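PDB 3HDQ: UDP-galactopyranose mutase from Deinococcus radiodurans, which probably interconverts UDP-galactopyranose and UDP-galactofuranose, using a bound FAD cofactor and holding the UDP-sugar substrate in a pocket beside the flavin. Local coordinates for residues S139-V142 with E143-F146. Residues are numbered along the deposited sequence; the frame is centred on the assembly and turned at random.
Sequences SFQV and EEFF
Val-142 and Phe-146 meet one turn apart on helix 139-149, their side chains running alongside each other from the same flank of the helix. The contact is a CH-pi interaction. Val-142 CG2 lies over one face of the Phe-146 ring, 4.2 Å from its centroid and 17° off the ring normal. It is displaced toward the rim, 4.1 Å from Phe-146 CZ. CG2 stands anti to the backbone N of Val-142, which turns this methyl, and not CG1, toward the ring. The same methyl makes a looser apolar contact with Phe-145 CD2 at 4.5 Å.

Two i to i+4 backbone hydrogen bonds join the same turns. Phe-145 N donates to Gln-141 O at 2.8 Å, and Phe-146 N donates to Val-142 O, also at 2.8 Å. Both are nearly straight.

Polar side chains follow another side of the helix. The aliphatic part of Glu-144 runs back along the preceding turn, its CG in van der Waals contact with Phe-140 O at 3.1 Å. Gln-141 OE1 turns back to accept a hydrogen bond from Thr-138 N.

The apolar side faces the neighbouring helices. Phe-146 is buried against Val-129 of helix 126-133 and Val-167 and Leu-171 of helix 159-184. With an alanine at Phe-146, Val-142 CG2 would probably lose its ring partner, and a gap would be likely to open against these helices. Helix 159-184 also carries the UDP-binding Phe-175, about 9 Å from Phe-146 between side chains.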
ATOM      1  N   SER A 139     -20.918  -1.793 -44.178  1.00 27.10           N
ATOM      2  CA  SER A 139     -19.480  -1.551 -44.128  1.00 32.80           C
ATOM      3  C   SER A 139     -18.873  -1.154 -45.460  1.00 36.11           C
ATOM      4  O   SER A 139     -17.935  -0.347 -45.506  1.00 33.13           O
ATOM      5  CB  SER A 139     -18.753  -2.781 -43.596  1.00 25.51           C
ATOM      6  OG  SER A 139     -18.781  -2.719 -42.193  1.00 41.49           O
ATOM      7  N   PHE A 140     -19.392  -1.731 -46.537  1.00 31.83           N
ATOM      8  CA  PHE A 140     -18.901  -1.400 -47.873  1.00 38.14           C
ATOM      9  C   PHE A 140     -19.260   0.028 -48.277  1.00 32.44           C
ATOM     10  O   PHE A 140     -18.493   0.703 -48.958  1.00 43.58           O
ATOM     11  CB  PHE A 140     -19.374  -2.445 -48.883  1.00 31.18           C
ATOM     12  CG  PHE A 140     -19.072  -3.849 -48.446  1.00 34.70           C
ATOM     13  CD1 PHE A 140     -17.811  -4.389 -48.634  1.00 31.32           C
ATOM     14  CD2 PHE A 140     -20.025  -4.604 -47.777  1.00 32.31           C
ATOM     15  CE1 PHE A 140     -17.517  -5.679 -48.204  1.00 30.96           C
ATOM     16  CE2 PHE A 140     -19.733  -5.891 -47.339  1.00 28.32           C
ATOM     17  CZ  PHE A 140     -18.482  -6.428 -47.554  1.00 32.24           C
ATOM     18  N   GLN A 141     -20.398   0.514 -47.808  1.00 34.03           N
ATOM     19  CA  GLN A 141     -20.814   1.860 -48.171  1.00 33.36           C
ATOM     20  C   GLN A 141     -20.162   2.956 -47.325  1.00 34.46           C
ATOM     21  O   GLN A 141     -19.907   4.052 -47.823  1.00 35.73           O
ATOM     22  CB  GLN A 141     -22.330   1.986 -48.109  1.00 30.93           C
ATOM     23  CG  GLN A 141     -23.042   1.178 -49.153  1.00 34.75           C
ATOM     24  CD  GLN A 141     -24.501   1.003 -48.805  1.00 40.39           C
ATOM     25  OE1 GLN A 141     -24.861   0.886 -47.631  1.00 35.23           O
ATOM     26  NE2 GLN A 141     -25.349   0.992 -49.816  1.00 35.78           N
ATOM     27  N   VAL A 142     -19.897   2.674 -46.056  1.00 33.56           N
ATOM     28  CA  VAL A 142     -19.344   3.710 -45.194  1.00 36.54           C
ATOM     29  C   VAL A 142     -17.931   4.115 -45.645  1.00 33.93           C
ATOM     30  O   VAL A 142     -17.526   5.264 -45.485  1.00 33.32           O
ATOM     31  CB  VAL A 142     -19.372   3.325 -43.704  1.00 29.83           C
ATOM     32  CG1 VAL A 142     -18.274   2.319 -43.387  1.00 32.18           C
ATOM     33  CG2 VAL A 142     -19.248   4.578 -42.839  1.00 31.62           C
ATOM     34  N   GLU A 143     -17.199   3.178 -46.239  1.00 32.66           N
ATOM     35  CA  GLU A 143     -15.908   3.512 -46.823  1.00 39.78           C
ATOM     36  C   GLU A 143     -16.080   4.534 -47.941  1.00 40.75           C
ATOM     37  O   GLU A 143     -15.358   5.538 -48.018  1.00 41.57           O
ATOM     38  CB  GLU A 143     -15.225   2.268 -47.369  1.00 42.77           C
ATOM     39  CG  GLU A 143     -13.812   2.531 -47.826  1.00 49.59           C
ATOM     40  CD  GLU A 143     -12.892   1.379 -47.511  1.00 59.95           C
ATOM     41  OE1 GLU A 143     -13.130   0.271 -48.035  1.00 65.79           O
ATOM     42  OE2 GLU A 143     -11.934   1.580 -46.731  1.00 61.05           O
ATOM     43  N   GLU A 144     -17.052   4.278 -48.805  1.00 39.24           N
ATOM     44  CA  GLU A 144     -17.323   5.182 -49.912  1.00 43.75           C
ATOM     45  C   GLU A 144     -17.791   6.523 -49.353  1.00 39.57           C
ATOM     46  O   GLU A 144     -17.362   7.587 -49.804  1.00 39.02           O
ATOM     47  CB  GLU A 144     -18.354   4.558 -50.853  1.00 41.00           C
ATOM     48  CG  GLU A 144     -18.177   3.040 -50.978  1.00 45.50           C
ATOM     49  CD  GLU A 144     -19.025   2.413 -52.075  1.00 65.13           C
ATOM     50  OE1 GLU A 144     -18.680   2.588 -53.269  1.00 75.51           O
ATOM     51  OE2 GLU A 144     -20.021   1.727 -51.740  1.00 57.46           O
ATOM     52  N   PHE A 145     -18.654   6.461 -48.346  1.00 34.31           N
ATOM     53  CA  PHE A 145     -19.092   7.656 -47.642  1.00 34.49           C
ATOM     54  C   PHE A 145     -17.906   8.466 -47.116  1.00 32.64           C
ATOM     55  O   PHE A 145     -17.828   9.667 -47.360  1.00 34.12           O
ATOM     56  CB  PHE A 145     -20.031   7.297 -46.488  1.00 32.49           C
ATOM     57  CG  PHE A 145     -20.421   8.474 -45.642  1.00 31.36           C
ATOM     58  CD1 PHE A 145     -21.436   9.321 -46.045  1.00 30.57           C
ATOM     59  CD2 PHE A 145     -19.758   8.745 -44.455  1.00 28.69           C
ATOM     60  CE1 PHE A 145     -21.796  10.407 -45.280  1.00 34.39           C
ATOM     61  CE2 PHE A 145     -20.110   9.832 -43.684  1.00 33.35           C
ATOM     62  CZ  PHE A 145     -21.136  10.664 -44.092  1.00 29.61           C
ATOM     63  N   PHE A 146     -16.995   7.813 -46.393  1.00 32.73           N
ATOM     64  CA  PHE A 146     -15.796   8.495 -45.869  1.00 37.37           C
ATOM     65  C   PHE A 146     -14.995   9.144 -47.007  1.00 37.21           C
ATOM     66  O   PHE A 146     -14.591  10.308 -46.917  1.00 35.69           O
ATOM     67  CB  PHE A 146     -14.893   7.529 -45.085  1.00 29.65           C
ATOM     68  CG  PHE A 146     -15.368   7.236 -43.681  1.00 33.87           C
ATOM     69  CD1 PHE A 146     -16.107   8.172 -42.966  1.00 29.10           C
ATOM     70  CD2 PHE A 146     -15.044   6.032 -43.063  1.00 29.41           C
ATOM     71  CE1 PHE A 146     -16.533   7.904 -41.673  1.00 27.07           C
ATOM     72  CE2 PHE A 146     -15.460   5.761 -41.759  1.00 26.07           C
ATOM     73  CZ  PHE A 146     -16.210   6.698 -41.071  1.00 30.02           C
TER